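Local structure of putative dioxygenase (Nostoc punctiforme, 2PEB) at residues I7-G11 with H85-G89; A14-F18 with P51-G55. The protein probably acts as a metal-dependent dioxygenase of the dopa 4,5-dioxygenase family, whose members open catechol-type rings with molecular oxygen. All blocks are in the same frame, centred on the assembly; numbering follows the deposited sequence. Where two conformers were deposited one is given.

Interaction 1 (I7-G11 with H85-G89); sequences IEIAG and HPETG. With ZN (zinc ion), chain C.
Ala-10 and Gly-11 meet Glu-87 through two backbone hydrogen bonds, residues 8-11 and 85-88 running 134° apart, end to end. Ala-10 N donates to Glu-87 O at 2.9 Å, and Glu-87 N donates in return to Gly-11 O at 2.8 Å. Gly-11 is almost fully extended, a backbone shape that glycine takes far more easily than residues with a side chain. Beside these two bonds Thr-88 works with both branches. Its OG1 lies between the backbone N and the carbonyl carbon (chi1 69°), which leaves CG2 to touch Glu-8 CG at 3.9 Å and Ile-9 CG1 at 4.0 Å. OG1 itself is hydrogen-bonded to Asp-94 and receives a bond from a water at 2.8 Å that also reaches Glu-8 OE2 weakly. Ile-9 turns CG2 onto Pro-86 CB at 3.9 Å, two compact apolar groups; Pro-71 of the second subunit packs against Ile-9 and Met-74 of that subunit against Pro-86. On the strand, His-85 ND1 donates to Pro-86 O at 2.8 Å in a nearly straight bond (171°) lying in the ring plane. This fixes the ring's rotation and leaves NE2 to bind zinc at 2.2 Å. The arrangement joins the start of strand 11-18 to the end of its antiparallel neighbour, strand 82-87, and places one histidine of the three-histidine zinc site, completed on the protein side by His-13 and His-15.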
# COMPACT_ATOMS: atom_id res chain seq x y z
N ILE A 7 10.62 13.54 3.48
CA ILE A 7 10.80 14.24 4.76
C ILE A 7 9.48 14.93 5.12
O ILE A 7 9.11 15.02 6.28
CB ILE A 7 11.91 15.31 4.68
CG1 ILE A 7 12.50 15.59 6.07
CG2 ILE A 7 11.36 16.59 4.05
CD1 ILE A 7 13.22 14.42 6.72
N GLU A 8 8.74 15.36 4.11
CA GLU A 8 7.50 16.03 4.34
C GLU A 8 6.47 15.10 4.96
O GLU A 8 5.39 15.57 5.28
CB GLU A 8 6.97 16.63 3.04
CG GLU A 8 6.00 15.76 2.26
CD GLU A 8 5.63 16.37 0.93
OE1 GLU A 8 6.44 17.18 0.40
OE2 GLU A 8 4.54 16.06 0.41
N ILE A 9 6.78 13.80 5.14
CA ILE A 9 5.86 12.85 5.80
C ILE A 9 6.16 12.82 7.28
O ILE A 9 7.23 12.37 7.70
CB ILE A 9 5.94 11.40 5.27
CG1 ILE A 9 5.58 11.34 3.78
CG2 ILE A 9 4.99 10.49 6.01
CD1 ILE A 9 5.83 9.91 3.20
N ALA A 10 5.24 13.36 8.08
CA ALA A 10 5.38 13.45 9.55
C ALA A 10 4.91 12.19 10.28
O ALA A 10 5.17 12.00 11.49
CB ALA A 10 4.60 14.67 10.06
N GLY A 11 4.19 11.35 9.57
CA GLY A 11 3.57 10.19 10.16
C GLY A 11 2.60 9.56 9.23
O GLY A 11 2.41 10.02 8.10
N HIS A 85 -2.43 6.25 4.83
CA HIS A 85 -2.15 7.55 4.26
C HIS A 85 -1.10 8.24 5.10
O HIS A 85 -1.00 8.02 6.30
CB HIS A 85 -3.42 8.40 4.01
CG HIS A 85 -4.04 8.98 5.24
ND1 HIS A 85 -3.50 10.05 5.90
CD2 HIS A 85 -5.18 8.66 5.92
CE1 HIS A 85 -4.24 10.34 6.97
NE2 HIS A 85 -5.28 9.52 6.99
N PRO A 86 -0.28 9.05 4.45
CA PRO A 86 0.69 9.88 5.15
C PRO A 86 0.02 11.10 5.71
O PRO A 86 -1.14 11.38 5.39
CB PRO A 86 1.66 10.25 4.05
CG PRO A 86 0.80 10.31 2.84
CD PRO A 86 -0.20 9.28 2.98
N GLU A 87 0.77 11.76 6.58
CA GLU A 87 0.36 13.04 7.14
C GLU A 87 1.43 14.03 6.76
O GLU A 87 2.51 14.01 7.34
CB GLU A 87 0.22 12.93 8.65
CG GLU A 87 -0.87 12.00 9.04
CD GLU A 87 -0.90 11.73 10.52
OE1 GLU A 87 0.11 11.24 11.07
OE2 GLU A 87 -1.96 11.98 11.12
N THR A 88 1.13 14.88 5.76
CA THR A 88 2.05 15.83 5.21
C THR A 88 1.50 17.25 5.29
O THR A 88 2.14 18.20 4.79
CB THR A 88 2.31 15.54 3.73
OG1 THR A 88 1.12 15.83 2.99
CG2 THR A 88 2.70 14.08 3.52
N GLY A 89 0.36 17.43 5.95
CA GLY A 89 -0.27 18.75 6.05
C GLY A 89 -1.16 19.10 4.86
O GLY A 89 -1.49 20.27 4.69
ZN ZN C . -6.39 9.29 8.86
O HOH W 1 1.83 17.93 1.30

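Interaction 2 (A14-F18 with P51-G55); sequences AHVYF and PHPKG. With ZN (zinc ion), chain C.
Tyr-17 reaches from strand 11-18 along the loop 51-55 to His-52, and its side chain meets that loop at nearly every step. CB lies 3.7 Å from Gly-55 O. With CG anti to the carbonyl carbon (chi1 -59°), the ring is carried along the loop, and CD1 meets Lys-54 O at 3.8 Å, at the ring edge and in its plane. Next along the rim, CE1 touches His-52 CB, also in plane, and Pro-53 CD at an oblique approach. At the tip, OH shares a short hydrogen bond of 2.7 Å with His-52 ND1 and lies at the edge of the imidazole, near its plane. The two rings meet rim to rim, neither over the face of the other. A phenylalanine here would probably leave His-52 ND1 without this mate and the imidazole freer to turn. His-52 in turn lays CE1 over one face of His-15, 3.4 Å from His-15 ND1, their planes inclined at 32°. His-15 NE2 binds zinc at 1.9 Å. Farther down the strand, Phe-18 N donates to Gly-55 O at 2.9 Å, while a water links Phe-18 O to Gly-55 N. The Phe-18 ring sets one face against Gly-55 C; glycine suits this place because a CB would be tight against the ring. Both imidazole nitrogens of His-52 are engaged, ND1 by the tyrosine hydroxyl and NE2 by a hydrogen bond to an unidentified bound molecule. Tyr-17 OH thus positions a histidine that packs on a zinc ligand, consistent with Tyr-17 orienting a residue that lines a pocket beside the metal.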
# COMPACT_ATOMS: atom_id res chain seq x y z
N ALA A 14 -3.26 4.38 9.50
CA ALA A 14 -4.06 3.29 8.94
C ALA A 14 -5.52 3.42 9.39
O ALA A 14 -5.80 3.65 10.55
CB ALA A 14 -3.49 1.99 9.34
N HIS A 15 -6.44 3.34 8.43
CA HIS A 15 -7.89 3.27 8.67
C HIS A 15 -8.32 1.84 8.32
O HIS A 15 -8.20 1.40 7.17
CB HIS A 15 -8.65 4.37 7.89
CG HIS A 15 -8.30 5.76 8.37
ND1 HIS A 15 -9.02 6.38 9.38
CD2 HIS A 15 -7.32 6.63 8.02
CE1 HIS A 15 -8.49 7.55 9.65
NE2 HIS A 15 -7.49 7.76 8.81
N VAL A 16 -8.74 1.10 9.33
CA VAL A 16 -9.13 -0.30 9.19
C VAL A 16 -10.63 -0.33 9.15
O VAL A 16 -11.32 -0.01 10.14
CB VAL A 16 -8.59 -1.15 10.36
CG1 VAL A 16 -8.98 -2.61 10.19
CG2 VAL A 16 -7.05 -1.02 10.51
N TYR A 17 -11.17 -0.64 7.97
CA TYR A 17 -12.59 -0.69 7.74
C TYR A 17 -13.18 -2.04 8.14
O TYR A 17 -12.53 -3.10 8.04
CB TYR A 17 -12.92 -0.34 6.29
CG TYR A 17 -12.42 1.04 5.94
CD1 TYR A 17 -13.19 2.15 6.22
CD2 TYR A 17 -11.14 1.25 5.37
CE1 TYR A 17 -12.72 3.43 5.98
CE2 TYR A 17 -10.68 2.55 5.09
CZ TYR A 17 -11.50 3.63 5.39
OH TYR A 17 -11.09 4.92 5.18
N PHE A 18 -14.43 -2.00 8.57
CA PHE A 18 -15.13 -3.23 8.94
C PHE A 18 -16.64 -3.04 8.87
O PHE A 18 -17.15 -1.93 8.77
CB PHE A 18 -14.71 -3.67 10.36
CG PHE A 18 -15.03 -2.65 11.40
CD1 PHE A 18 -16.29 -2.62 12.00
CD2 PHE A 18 -14.10 -1.64 11.71
CE1 PHE A 18 -16.61 -1.65 12.91
CE2 PHE A 18 -14.43 -0.67 12.61
CZ PHE A 18 -15.67 -0.67 13.21
N PRO A 51 -14.90 11.44 5.86
CA PRO A 51 -14.65 10.94 4.51
C PRO A 51 -14.96 9.45 4.33
O PRO A 51 -15.01 8.98 3.19
CB PRO A 51 -13.15 11.17 4.34
CG PRO A 51 -12.61 11.02 5.67
CD PRO A 51 -13.64 11.64 6.59
N HIS A 52 -15.16 8.73 5.44
CA HIS A 52 -15.14 7.24 5.46
C HIS A 52 -16.47 6.61 5.12
O HIS A 52 -17.51 6.98 5.71
CB HIS A 52 -14.69 6.74 6.81
CG HIS A 52 -13.37 7.29 7.19
ND1 HIS A 52 -12.20 6.90 6.56
CD2 HIS A 52 -13.03 8.26 8.07
CE1 HIS A 52 -11.20 7.60 7.06
NE2 HIS A 52 -11.68 8.43 7.97
N PRO A 53 -16.46 5.66 4.16
CA PRO A 53 -17.72 5.09 3.72
C PRO A 53 -18.19 3.83 4.42
O PRO A 53 -19.17 3.22 3.99
CB PRO A 53 -17.41 4.75 2.25
CG PRO A 53 -16.08 4.32 2.27
CD PRO A 53 -15.35 5.12 3.33
N LYS A 54 -17.51 3.48 5.51
CA LYS A 54 -17.75 2.26 6.24
C LYS A 54 -17.23 2.49 7.66
O LYS A 54 -16.38 3.34 7.87
CB LYS A 54 -16.99 1.12 5.53
CG LYS A 54 -17.39 -0.26 5.95
CD LYS A 54 -16.69 -1.35 5.11
CE LYS A 54 -17.34 -1.55 3.74
NZ LYS A 54 -17.00 -2.89 3.15
N GLY A 55 -17.74 1.77 8.63
CA GLY A 55 -17.15 1.79 9.94
C GLY A 55 -15.65 1.52 9.89
O GLY A 55 -15.16 0.78 9.02
ZN ZN C . -6.39 9.29 8.86
O HOH W 2 -19.40 -0.59 8.15

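Overall arrangement
Interactions 1 and 2 lie on opposite sides of the chain's centre, with their own centres about 19 Å apart, yet they converge on one zinc ion. Strands 82-87 and 11-18 are antiparallel neighbours in the sheet; the former brings His-85 and the latter His-13 and His-15. The two contacts touch where His-85 NE2 and His-15 NE2 approach to 3.4 Å as fellow ligands of the metal. Along the chain, interaction 2 is nested within the loop that interaction 1 closes. An unidentified molecule near His-85 and His-15, hydrogen-bonded to His-52 and probably from the crystallisation liquor, may mark the active-site pocket beside the metal.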